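Local coordinates for protein argininosuccinate lyase (Chelativorans sp., PDB 6RXA) that is a C-N lyase (EDDS lyase) of the aspartase/fumarase superfamily, probably also able to split argininosuccinate into fumarate and arginine, at residues L310-A315 / A322-L327; R187-R192 / A239-V244; D369-L374 / I380-A385; I430-A433 / W437-V440; A274-T279 / P289-R294. The protein carries 2 engineered substitutions. All coordinates share one frame; numbering follows the deposited sequence.

Contact 1: L310-A315 / A322-L327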
# COMPACT_ATOMS: atom_id res chain seq x y z
N LEU A 310 7.19 -2.03 5.19
CA LEU A 310 6.28 -2.50 6.23
C LEU A 310 5.79 -3.92 5.96
O LEU A 310 5.64 -4.71 6.90
CB LEU A 310 5.08 -1.56 6.38
CG LEU A 310 5.36 -0.28 7.15
CD1 LEU A 310 4.22 0.71 6.94
CD2 LEU A 310 5.60 -0.51 8.63
N THR A 311 5.52 -4.26 4.70
CA THR A 311 5.16 -5.64 4.40
C THR A 311 6.25 -6.60 4.86
O THR A 311 5.98 -7.64 5.46
CB THR A 311 4.90 -5.81 2.90
OG1 THR A 311 3.72 -5.08 2.54
CG2 THR A 311 4.69 -7.26 2.54
N SER A 312 7.51 -6.26 4.56
CA SER A 312 8.61 -7.15 4.91
C SER A 312 8.73 -7.32 6.42
O SER A 312 9.03 -8.42 6.90
CB SER A 312 9.93 -6.67 4.27
OG SER A 312 10.52 -5.57 4.94
N LEU A 313 8.47 -6.26 7.20
CA LEU A 313 8.57 -6.37 8.65
C LEU A 313 7.41 -7.19 9.21
O LEU A 313 7.59 -7.94 10.17
CB LEU A 313 8.63 -4.99 9.29
CG LEU A 313 9.87 -4.16 8.93
CD1 LEU A 313 9.86 -2.83 9.66
CD2 LEU A 313 11.14 -4.95 9.23
N ASN A 314 6.24 -7.07 8.60
CA ASN A 314 5.10 -7.89 8.99
C ASN A 314 5.25 -9.35 8.62
O ASN A 314 4.43 -10.17 9.03
CB ASN A 314 3.84 -7.33 8.31
CG ASN A 314 3.23 -6.22 9.10
OD1 ASN A 314 3.03 -6.34 10.31
ND2 ASN A 314 2.89 -5.13 8.42
N ALA A 315 6.28 -9.72 7.86
CA ALA A 315 6.39 -11.06 7.30
C ALA A 315 7.39 -11.95 8.03
O ALA A 315 7.49 -13.14 7.70
CB ALA A 315 6.80 -10.98 5.83
N ALA A 322 17.51 -11.34 5.94
CA ALA A 322 17.84 -10.82 4.62
C ALA A 322 16.61 -10.56 3.76
O ALA A 322 16.76 -10.15 2.60
CB ALA A 322 18.81 -11.78 3.92
N ALA A 323 15.41 -10.77 4.28
CA ALA A 323 14.19 -10.55 3.53
C ALA A 323 13.63 -9.14 3.67
O ALA A 323 12.63 -8.81 3.02
CB ALA A 323 13.09 -11.54 3.96
N ARG A 324 14.24 -8.29 4.50
CA ARG A 324 13.71 -6.95 4.72
C ARG A 324 13.98 -6.06 3.52
O ARG A 324 15.06 -6.08 2.94
CB ARG A 324 14.36 -6.36 5.97
CG ARG A 324 13.94 -7.08 7.26
CD ARG A 324 14.70 -6.60 8.49
NE ARG A 324 16.13 -6.88 8.34
CZ ARG A 324 17.06 -6.64 9.27
NH1 ARG A 324 16.74 -6.13 10.44
NH2 ARG A 324 18.33 -6.92 9.01
N VAL A 325 12.98 -5.28 3.16
CA VAL A 325 13.07 -4.30 2.07
C VAL A 325 13.73 -3.03 2.59
O VAL A 325 13.54 -2.62 3.75
CB VAL A 325 11.67 -4.06 1.48
CG1 VAL A 325 11.66 -2.93 0.46
CG2 VAL A 325 11.17 -5.35 0.82
N GLU A 326 14.52 -2.41 1.72
CA GLU A 326 15.34 -1.26 2.05
C GLU A 326 14.74 0.01 1.47
O GLU A 326 13.91 -0.02 0.55
CB GLU A 326 16.76 -1.46 1.49
CG GLU A 326 17.52 -2.60 2.16
CD GLU A 326 18.36 -3.44 1.19
OE1 GLU A 326 17.91 -3.70 0.06
OE2 GLU A 326 19.47 -3.83 1.57
N LEU A 327 15.18 1.15 2.01
CA LEU A 327 14.93 2.45 1.40
C LEU A 327 16.12 2.79 0.51
O LEU A 327 17.25 2.90 1.00
CB LEU A 327 14.76 3.54 2.46
CG LEU A 327 14.41 4.93 1.93
CD1 LEU A 327 13.16 4.94 1.06
CD2 LEU A 327 14.26 5.92 3.11
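Ser-312, in the last turns of helix 303-314, meets the irregular chain 322-327 through a single hydrogen bond: Val-325 N gives its hydrogen to Ser-312 OG at 3.1 Å, and the bond is almost straight (171°). A chi1 of 77° sets this hydroxyl between the serine's own N and carbonyl carbon. There it can also give its proton to Ile-309 O one turn back, so one small polar group donates within its helix and accepts from the loop.

The remaining contacts are van der Waals. Serine is small enough to let the loop backbone come close: its OG lies 3.5 Å from Arg-324 CA, and its CB is 3.9 Å from the CG2 branch of Val-325. Beside it, Leu-313 turns one methyl onto the aliphatic part of the arginine, with Leu-313 CD2 4.0 Å from Arg-324 CD; the two side chains cross obliquely. Beyond CD the arginine bends and leads its guanidinium away, its charge being met in part by the carbonyl of Val-232 and the ring of Trp-235.

The contact pins the link between helices 303-314 and 329-348 back on the end of the former, with the Arg-324 side chain about 7 Å from that of Asn-113, which binds succinate. Chemically, the serine satisfies a loop amide that would otherwise be costly to bury.

Contact 2: R187-R192 / A239-V244. With NA (sodium ion), chain F.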
# COMPACT_ATOMS: atom_id res chain seq x y z
N ARG A 187 13.44 15.65 12.18
CA ARG A 187 14.41 15.75 13.27
C ARG A 187 14.16 14.69 14.34
O ARG A 187 15.10 14.15 14.93
CB ARG A 187 14.37 17.14 13.89
CG ARG A 187 14.94 18.24 13.00
CD ARG A 187 14.97 19.60 13.71
NE ARG A 187 13.63 20.14 13.93
CZ ARG A 187 13.10 21.16 13.25
NH1 ARG A 187 13.79 21.80 12.30
NH2 ARG A 187 11.88 21.56 13.54
N GLU A 188 12.89 14.40 14.62
CA GLU A 188 12.56 13.31 15.54
C GLU A 188 13.09 11.99 15.03
O GLU A 188 13.66 11.19 15.80
CB GLU A 188 11.04 13.24 15.71
CG GLU A 188 10.45 14.44 16.45
CD GLU A 188 8.96 14.61 16.22
OE1 GLU A 188 8.33 13.72 15.63
OE2 GLU A 188 8.43 15.67 16.62
N LEU A 189 12.92 11.73 13.73
CA LEU A 189 13.46 10.53 13.12
C LEU A 189 14.99 10.50 13.21
O LEU A 189 15.58 9.45 13.48
CB LEU A 189 13.01 10.49 11.66
CG LEU A 189 13.74 9.49 10.77
CD1 LEU A 189 13.45 8.05 11.18
CD2 LEU A 189 13.34 9.70 9.32
N TYR A 190 15.63 11.65 12.99
CA TYR A 190 17.09 11.69 13.02
C TYR A 190 17.62 11.13 14.33
O TYR A 190 18.63 10.42 14.35
CB TYR A 190 17.57 13.13 12.80
CG TYR A 190 19.08 13.23 12.63
CD1 TYR A 190 19.65 13.04 11.38
CD2 TYR A 190 19.92 13.52 13.70
CE1 TYR A 190 21.03 13.14 11.21
CE2 TYR A 190 21.29 13.63 13.54
CZ TYR A 190 21.84 13.44 12.29
OH TYR A 190 23.20 13.55 12.11
N ALA A 191 16.94 11.42 15.44
CA ALA A 191 17.44 10.96 16.73
C ALA A 191 17.43 9.44 16.84
O ALA A 191 18.24 8.87 17.59
CB ALA A 191 16.62 11.57 17.86
N ARG A 192 16.51 8.78 16.12
CA ARG A 192 16.46 7.32 16.10
C ARG A 192 17.41 6.73 15.06
O ARG A 192 17.94 5.64 15.28
CB ARG A 192 15.03 6.83 15.89
CG ARG A 192 14.19 6.86 17.17
CD ARG A 192 12.74 6.37 16.94
NE ARG A 192 11.91 7.32 16.20
CZ ARG A 192 11.31 8.37 16.76
NH1 ARG A 192 11.44 8.61 18.06
NH2 ARG A 192 10.57 9.18 16.02
N ALA A 239 11.43 2.09 8.02
CA ALA A 239 10.02 2.31 7.75
C ALA A 239 9.63 3.76 8.04
O ALA A 239 8.90 4.38 7.25
CB ALA A 239 9.18 1.36 8.60
N GLU A 240 10.13 4.32 9.15
CA GLU A 240 9.77 5.68 9.52
C GLU A 240 10.32 6.70 8.52
O GLU A 240 9.64 7.67 8.18
CB GLU A 240 10.21 5.99 10.94
CG GLU A 240 9.76 7.34 11.44
CD GLU A 240 10.25 7.66 12.83
OE1 GLU A 240 10.80 6.79 13.51
OE2 GLU A 240 10.09 8.82 13.26
N HIS A 241 11.55 6.49 8.05
CA HIS A 241 12.11 7.37 7.01
C HIS A 241 11.25 7.33 5.75
O HIS A 241 10.91 8.38 5.18
CB HIS A 241 13.55 6.93 6.76
CG HIS A 241 14.37 7.92 6.02
ND1 HIS A 241 15.75 7.91 6.05
CD2 HIS A 241 14.02 8.95 5.21
CE1 HIS A 241 16.22 8.89 5.30
NE2 HIS A 241 15.19 9.53 4.77
N ALA A 242 10.84 6.14 5.33
CA ALA A 242 9.95 6.02 4.18
C ALA A 242 8.62 6.73 4.43
O ALA A 242 8.08 7.39 3.52
CB ALA A 242 9.71 4.54 3.85
N PHE A 243 8.09 6.62 5.65
CA PHE A 243 6.83 7.29 5.94
C PHE A 243 6.95 8.81 5.89
O PHE A 243 6.10 9.50 5.31
CB PHE A 243 6.25 6.91 7.29
CG PHE A 243 5.13 7.81 7.68
CD1 PHE A 243 3.91 7.73 7.02
CD2 PHE A 243 5.30 8.79 8.63
CE1 PHE A 243 2.89 8.59 7.32
CE2 PHE A 243 4.27 9.65 8.95
CZ PHE A 243 3.06 9.56 8.27
N VAL A 244 7.96 9.38 6.57
CA VAL A 244 8.04 10.84 6.59
C VAL A 244 8.20 11.36 5.16
O VAL A 244 7.58 12.35 4.77
CB VAL A 244 9.12 11.37 7.55
CG1 VAL A 244 9.04 12.90 7.59
CG2 VAL A 244 8.93 10.80 8.94
NA NA F . 8.00 11.50 15.31
O HOH W 1 9.03 11.23 13.18
O HOH W 2 5.95 10.29 15.49
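Arg-192 and Glu-240 face each other side-on between segments 187-192 and 239-244, of helices 168-193 and 236-262, which run nearly antiparallel (165°) with their axes 10.3 Å apart. Their side chains cross at about a right angle, yet the flat ends are almost coplanar, with guanidinium and carboxylate planes 21° apart. This lets two nitrogens hold two oxygens: Arg-192 NE donates to Glu-240 OE1 at 3.0 Å and Arg-192 NH2 to Glu-240 OE2 at 2.8 Å, each meeting the syn lone pair of its oxygen. Extended from a CG anti to the backbone N (chi1 -175°), the glutamate chain carries its carboxylate across to the arginine.

Leu-189 packs alongside the glutamate. It slides past Glu-240 in the opposite direction, bringing Leu-189 CD1 to 3.6 Å from Glu-240 CD, while its other methyl reaches the helix backbone, Leu-189 CD2 being 3.5 Å from His-241 CA. A branched leucine can thus touch both neighbours at once.

On the polar side, water 1 donates to Glu-240 OE2 at 2.6 Å. The same water is a ligand of the sodium ion, as is Glu-188 OE1. Glu-188 of the second subunit shares this ion, and Arg-185 of that subunit forms a further salt bridge to Glu-240 OE1.

This is antiparallel packing in the long helical bundle of the superfamily, at a subunit interface. The arginines and the sodium ion probably offset the repulsion between the carboxylates gathered there, and the many partners of Glu-240 probably favour its ionised form.

Contact 3: D369-L374 / I380-A385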
# COMPACT_ATOMS: atom_id res chain seq x y z
N ASP A 369 -19.51 37.11 4.32
CA ASP A 369 -19.51 38.42 4.98
C ASP A 369 -20.86 39.11 4.87
O ASP A 369 -21.29 39.79 5.81
CB ASP A 369 -18.39 39.30 4.45
CG ASP A 369 -17.10 39.07 5.20
OD1 ASP A 369 -16.98 38.00 5.82
OD2 ASP A 369 -16.21 39.96 5.18
N LEU A 370 -21.56 38.95 3.74
CA LEU A 370 -22.92 39.48 3.65
C LEU A 370 -23.83 38.84 4.70
O LEU A 370 -24.63 39.53 5.36
CB LEU A 370 -23.46 39.30 2.23
CG LEU A 370 -24.80 39.96 1.89
CD1 LEU A 370 -24.68 41.48 1.98
CD2 LEU A 370 -25.28 39.55 0.51
N THR A 371 -23.71 37.52 4.89
CA THR A 371 -24.51 36.81 5.88
C THR A 371 -24.17 37.24 7.31
O THR A 371 -25.06 37.48 8.14
CB THR A 371 -24.27 35.30 5.74
OG1 THR A 371 -24.42 34.89 4.37
CG2 THR A 371 -25.23 34.50 6.62
N ASP A 372 -22.87 37.31 7.62
CA ASP A 372 -22.44 37.74 8.95
C ASP A 372 -22.93 39.15 9.24
O ASP A 372 -23.27 39.47 10.39
CB ASP A 372 -20.92 37.73 9.05
CG ASP A 372 -20.33 36.34 9.25
OD1 ASP A 372 -20.97 35.47 9.87
OD2 ASP A 372 -19.18 36.12 8.80
N MET A 373 -22.98 40.00 8.21
CA MET A 373 -23.45 41.37 8.39
C MET A 373 -24.92 41.39 8.81
O MET A 373 -25.31 42.17 9.69
CB MET A 373 -23.23 42.16 7.10
CG MET A 373 -23.60 43.64 7.19
SD MET A 373 -25.34 43.92 6.86
CE MET A 373 -25.35 43.86 5.07
N LEU A 374 -25.75 40.55 8.18
CA LEU A 374 -27.16 40.51 8.57
C LEU A 374 -27.31 40.10 10.03
O LEU A 374 -28.04 40.74 10.79
CB LEU A 374 -27.94 39.55 7.68
CG LEU A 374 -27.92 39.82 6.18
CD1 LEU A 374 -28.83 38.82 5.46
CD2 LEU A 374 -28.31 41.24 5.86
N ILE A 380 -30.65 38.59 13.51
CA ILE A 380 -31.21 37.29 13.16
C ILE A 380 -30.17 36.20 13.41
O ILE A 380 -28.97 36.47 13.54
CB ILE A 380 -31.70 37.26 11.70
CG1 ILE A 380 -30.57 37.56 10.73
CG2 ILE A 380 -32.81 38.28 11.48
CD1 ILE A 380 -31.04 37.67 9.28
N ASP A 381 -30.63 34.95 13.49
CA ASP A 381 -29.72 33.84 13.71
C ASP A 381 -29.01 33.48 12.41
O ASP A 381 -29.45 33.86 11.32
CB ASP A 381 -30.46 32.61 14.25
CG ASP A 381 -31.38 31.98 13.21
OD1 ASP A 381 -32.49 32.52 12.99
OD2 ASP A 381 -30.98 30.96 12.62
N TYR A 382 -27.90 32.74 12.53
CA TYR A 382 -27.06 32.50 11.36
C TYR A 382 -27.79 31.67 10.30
O TYR A 382 -27.59 31.87 9.10
CB TYR A 382 -25.74 31.83 11.74
CG TYR A 382 -24.78 31.98 10.57
CD1 TYR A 382 -24.04 33.13 10.41
CD2 TYR A 382 -24.70 31.01 9.58
CE1 TYR A 382 -23.21 33.31 9.33
CE2 TYR A 382 -23.88 31.18 8.48
CZ TYR A 382 -23.13 32.34 8.37
OH TYR A 382 -22.31 32.55 7.29
N ARG A 383 -28.61 30.71 10.73
CA ARG A 383 -29.29 29.84 9.77
C ARG A 383 -30.27 30.62 8.90
O ARG A 383 -30.36 30.37 7.69
CB ARG A 383 -29.94 28.67 10.51
CG ARG A 383 -30.38 27.49 9.64
CD ARG A 383 -29.25 26.95 8.76
NE ARG A 383 -28.06 26.61 9.54
CZ ARG A 383 -26.82 26.82 9.14
NH1 ARG A 383 -25.80 26.48 9.93
NH2 ARG A 383 -26.58 27.36 7.94
N GLU A 384 -31.02 31.56 9.48
CA GLU A 384 -31.97 32.32 8.65
C GLU A 384 -31.24 33.29 7.72
O GLU A 384 -31.67 33.51 6.58
CB GLU A 384 -32.99 33.07 9.49
CG GLU A 384 -34.04 33.83 8.64
CD GLU A 384 -35.03 34.65 9.46
OE1 GLU A 384 -34.80 34.84 10.67
OE2 GLU A 384 -36.04 35.11 8.88
N ALA A 385 -30.18 33.92 8.21
CA ALA A 385 -29.40 34.80 7.34
C ALA A 385 -28.83 34.03 6.16
O ALA A 385 -28.87 34.50 5.02
CB ALA A 385 -28.28 35.45 8.15
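Ile-380 opens the second segment by laying its CD1 methyl against Leu-374, 4.0 Å from Leu-374 CB. Both are branched aliphatic residues, suited to closing the apolar end of the contact. Asp-381 does a different job: as N-cap of helix 382-399 it accepts from Glu-384 N at 3.2 Å through OD2, the amide approaching from well above the carboxylate plane. A short acidic side chain is apt here, since it can fold back to an amide in the first turn of the helix.

Tyr-382 swings its ring across to segment 369-374. Thr-371 CG2 sits over one face, 3.9 Å from the centroid of the Tyr-382 ring and 30° off its normal, a CH-pi contact. The threonine can offer this methyl because CG2 is anti to its backbone N, which leaves OG1 beside that N to bond with Met-367 O. At the ring's edge, Asp-372 OD1 comes 3.2 Å from Tyr-382 CE1, with carboxylate and ring planes 53° apart; the same oxygen accepts from Trp-208 of the second subunit. The tyrosine hydroxyl bonds to Ile-282 O of the fourth subunit.

One turn on, Ala-385 lets the helices close up: Ala-385 CB is 3.5 Å from Thr-371 CG2 and 4.1 Å from Leu-374 CB.

Successive helices 367-378 and 382-399 of the argininosuccinate lyase C-terminal family region are thereby joined on both sides of the turn between them. Leu-370 and Met-373 of the former pack on helix 427-434, while Ile-423 in a loop touches both Leu-374 and Ile-380.

Contact 4: I430-A433 / W437-V440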
# COMPACT_ATOMS: atom_id res chain seq x y z
N ILE A 430 -24.16 46.72 2.65
CA ILE A 430 -24.00 45.68 1.64
C ILE A 430 -22.71 45.87 0.86
O ILE A 430 -21.92 44.94 0.68
CB ILE A 430 -25.24 45.65 0.72
CG1 ILE A 430 -26.48 45.24 1.52
CG2 ILE A 430 -25.01 44.72 -0.46
CD1 ILE A 430 -27.81 45.59 0.86
N LYS A 431 -22.47 47.10 0.38
CA LYS A 431 -21.27 47.37 -0.40
C LYS A 431 -20.02 46.97 0.37
O LYS A 431 -19.12 46.31 -0.17
CB LYS A 431 -21.22 48.86 -0.74
CG LYS A 431 -20.10 49.25 -1.70
CD LYS A 431 -19.98 50.77 -1.81
CE LYS A 431 -18.89 51.16 -2.80
NZ LYS A 431 -18.59 52.62 -2.74
N ASP A 432 -19.96 47.34 1.65
CA ASP A 432 -18.78 47.01 2.45
C ASP A 432 -18.66 45.51 2.70
O ASP A 432 -17.55 44.99 2.81
CB ASP A 432 -18.82 47.77 3.77
CG ASP A 432 -17.65 47.43 4.67
OD1 ASP A 432 -16.49 47.71 4.29
OD2 ASP A 432 -17.89 46.87 5.76
N ALA A 433 -19.79 44.81 2.81
CA ALA A 433 -19.73 43.36 3.00
C ALA A 433 -19.22 42.66 1.74
O ALA A 433 -18.60 41.60 1.84
CB ALA A 433 -21.11 42.84 3.38
N TRP A 437 -11.52 43.02 -0.45
CA TRP A 437 -10.41 43.45 0.40
C TRP A 437 -10.88 43.67 1.83
O TRP A 437 -10.17 43.33 2.78
CB TRP A 437 -9.75 44.71 -0.17
CG TRP A 437 -8.53 45.11 0.61
CD1 TRP A 437 -8.30 46.29 1.26
CD2 TRP A 437 -7.37 44.30 0.85
NE1 TRP A 437 -7.07 46.27 1.88
CE2 TRP A 437 -6.48 45.06 1.64
CE3 TRP A 437 -7.00 43.00 0.47
CZ2 TRP A 437 -5.24 44.57 2.05
CZ3 TRP A 437 -5.77 42.52 0.88
CH2 TRP A 437 -4.91 43.30 1.66
N GLN A 438 -12.09 44.23 2.00
CA GLN A 438 -12.65 44.33 3.35
C GLN A 438 -12.90 42.96 3.96
O GLN A 438 -12.81 42.80 5.18
CB GLN A 438 -13.91 45.19 3.38
CG GLN A 438 -13.68 46.64 2.98
CD GLN A 438 -12.65 47.34 3.86
OE1 GLN A 438 -12.72 47.28 5.09
NE2 GLN A 438 -11.70 48.00 3.23
N ASN A 439 -13.24 41.95 3.13
CA ASN A 439 -13.37 40.60 3.66
C ASN A 439 -12.05 40.14 4.27
O ASN A 439 -12.02 39.48 5.31
CB ASN A 439 -13.77 39.60 2.56
CG ASN A 439 -15.25 39.56 2.29
OD1 ASN A 439 -15.86 38.50 2.31
ND2 ASN A 439 -15.82 40.71 1.98
N VAL A 440 -10.94 40.45 3.59
CA VAL A 440 -9.62 40.07 4.09
C VAL A 440 -9.31 40.83 5.37
O VAL A 440 -8.91 40.24 6.38
CB VAL A 440 -8.55 40.31 3.01
CG1 VAL A 440 -7.18 40.16 3.60
CG2 VAL A 440 -8.74 39.32 1.86
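Asn-439 reaches back to Ala-433 on the buried side of this contact, where the end of helix 427-434 meets helix 436-442 in the argininosuccinate lyase C-terminal family region. Asn-439 ND2 donates to Ala-433 O at 2.9 Å with an N-H...O angle of 152°. The acceptor lies close to the amide plane of the asparagine, but the donor stands 42° out of the carbonyl plane, so it does not follow a lone pair. The same ND2 also bonds to Asp-435 O, letting one amide group serve two carbonyls around the bend. Asparagine is short enough to stay beside its own helix while doing so, and the small Ala-433 leaves room for Leu-370 of helix 367-378 to pack on it.

The other half of the contact is looser and partly exposed. Asp-432 OD1 rests against the aliphatic part of Gln-438, 3.3 Å from Gln-438 CG and 3.7 Å from Gln-438 CB, with the two side chains crossing at about a right angle. The charge of Asp-432 finds its main partner through OD2 in a salt bridge with Arg-442.

Carbonyls in the last turn of a helix lack the usual amide four residues on, and here a side-chain amide takes that place for Ala-433. The short link between the helices is therefore held by polar bonds, with little apolar burial.

Contact 5: A274-T279 / P289-R294. Engineered in segment 289-294: Met-290 (natural residue Asp).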
# COMPACT_ATOMS: atom_id res chain seq x y z
N ALA A 274 8.42 30.21 -17.44
CA ALA A 274 8.76 29.42 -18.61
C ALA A 274 9.78 28.33 -18.31
O ALA A 274 9.72 27.25 -18.91
CB ALA A 274 9.35 30.34 -19.69
N SER A 275 10.71 28.59 -17.39
CA SER A 275 11.76 27.64 -17.07
C SER A 275 11.26 26.43 -16.29
O SER A 275 12.04 25.50 -16.07
CB SER A 275 12.87 28.34 -16.28
OG SER A 275 12.45 28.75 -14.99
N PHE A 276 9.99 26.42 -15.89
CA PHE A 276 9.39 25.30 -15.18
C PHE A 276 8.25 24.66 -15.97
O PHE A 276 7.53 23.82 -15.42
CB PHE A 276 8.95 25.71 -13.78
CG PHE A 276 10.10 25.85 -12.83
CD1 PHE A 276 10.65 24.73 -12.24
CD2 PHE A 276 10.67 27.08 -12.58
CE1 PHE A 276 11.74 24.83 -11.40
CE2 PHE A 276 11.76 27.18 -11.74
CZ PHE A 276 12.29 26.06 -11.15
N ALA A 277 8.12 25.00 -17.25
CA ALA A 277 7.08 24.43 -18.09
C ALA A 277 7.71 23.85 -19.35
O ALA A 277 8.80 24.25 -19.77
CB ALA A 277 6.08 25.51 -18.51
N GLY A 278 6.99 22.90 -19.94
CA GLY A 278 7.37 22.36 -21.23
C GLY A 278 6.29 22.59 -22.27
O GLY A 278 5.39 23.40 -22.05
N THR A 279 6.37 21.91 -23.40
CA THR A 279 5.33 22.02 -24.41
C THR A 279 5.08 20.63 -24.99
O THR A 279 5.58 19.63 -24.47
CB THR A 279 5.68 23.08 -25.46
OG1 THR A 279 4.54 23.33 -26.28
CG2 THR A 279 6.85 22.63 -26.33
N PRO A 289 2.50 21.89 -17.51
CA PRO A 289 3.04 21.91 -16.13
C PRO A 289 3.83 20.65 -15.80
O PRO A 289 3.54 19.92 -14.85
CB PRO A 289 1.77 22.06 -15.29
CG PRO A 289 0.73 21.30 -16.09
CD PRO A 289 1.06 21.59 -17.53
N MET A 290 4.86 20.39 -16.60
CA MET A 290 5.63 19.17 -16.46
C MET A 290 6.38 19.10 -15.14
O MET A 290 6.53 18.01 -14.57
CB MET A 290 6.59 19.08 -17.65
CG MET A 290 7.33 17.78 -17.74
SD MET A 290 6.26 16.34 -17.93
CE MET A 290 7.22 15.41 -19.14
N SER A 291 6.83 20.25 -14.62
CA SER A 291 7.49 20.27 -13.32
C SER A 291 6.53 19.81 -12.24
O SER A 291 6.91 19.04 -11.35
CB SER A 291 7.99 21.68 -13.02
OG SER A 291 6.95 22.65 -13.14
N LEU A 292 5.28 20.27 -12.31
CA LEU A 292 4.29 19.90 -11.30
C LEU A 292 3.94 18.42 -11.40
O LEU A 292 3.85 17.73 -10.38
CB LEU A 292 3.04 20.77 -11.49
CG LEU A 292 3.22 22.29 -11.48
CD1 LEU A 292 1.88 23.01 -11.68
CD2 LEU A 292 3.94 22.75 -10.22
N GLU A 293 3.72 17.92 -12.62
CA GLU A 293 3.28 16.54 -12.76
C GLU A 293 4.38 15.56 -12.39
O GLU A 293 4.10 14.54 -11.74
CB GLU A 293 2.73 16.28 -14.16
CG GLU A 293 1.38 17.00 -14.36
CD GLU A 293 0.54 16.41 -15.46
OE1 GLU A 293 -0.70 16.67 -15.44
OE2 GLU A 293 1.10 15.74 -16.36
N ARG A 294 5.63 15.84 -12.77
CA ARG A 294 6.70 14.94 -12.36
C ARG A 294 6.98 15.03 -10.86
O ARG A 294 7.45 14.07 -10.26
CB ARG A 294 7.96 15.20 -13.18
CG ARG A 294 7.85 14.68 -14.60
CD ARG A 294 9.04 15.08 -15.42
NE ARG A 294 9.07 14.42 -16.72
CZ ARG A 294 9.62 13.22 -16.94
NH1 ARG A 294 10.17 12.53 -15.95
NH2 ARG A 294 9.60 12.71 -18.16
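The contact between Phe-276 and Ser-291 ties a loop to the first turn of helix 290-301 by a side-chain-to-backbone hydrogen bond. Ser-291 OG donates to Phe-276 O at a short 2.6 Å, in the carbonyl plane and on a lone pair. The hydroxyl is placed for this by a chi1 of 54°, which sets it between the backbone N and the carbonyl carbon. Serine also suits the site by its size, because its CB can lie at the edge of the phenylalanine ring, 4.1 Å from Phe-276 CD1. The ring itself packs on Val-345 and Thr-348 of helix 329-348.

The segments hold the two ends of the signature loop of the aspartase/fumarase superfamily (here SSxMPxKxN). Its residues Ser-280, Ser-281, Lys-286 and Asn-288 bind succinate in this enzyme, and Arg-294, just beyond, binds a fumarate together with Tyr-26. At the base of the loop the backbones of Gly-278 and Asn-288 are hydrogen-bonded. Gly-278 N comes within 4.5 Å of CB of the engineered Met-290, a loose approach. In the conformer given, the methionine chain leads away toward Phe-22 and Tyr-26 of helix 20-31.

In the fold
Along the chain the contacts come in the order 2, 5, 1, 3, 4, each closing before the next opens. Contacts 1 and 2 are neighbours, with centres 16 Å apart; Leu-327 and Leu-310 of contact 1 pack on helix 236-262, which carries half of contact 2. Contact 5 lies about 35 Å from contact 1, centre to centre, although helices 290-301 and 303-314 follow each other directly. Contacts 3 and 4 form a second pair, centres 14 Å apart, in the C-terminal region, touching through Asp-369 and Leu-370; their centres are 46 to 57 Å from contacts 1 and 2. Contacts 1, 2, 3 and 5 all reach other subunits, consistent with a fold built to work as a tetramer.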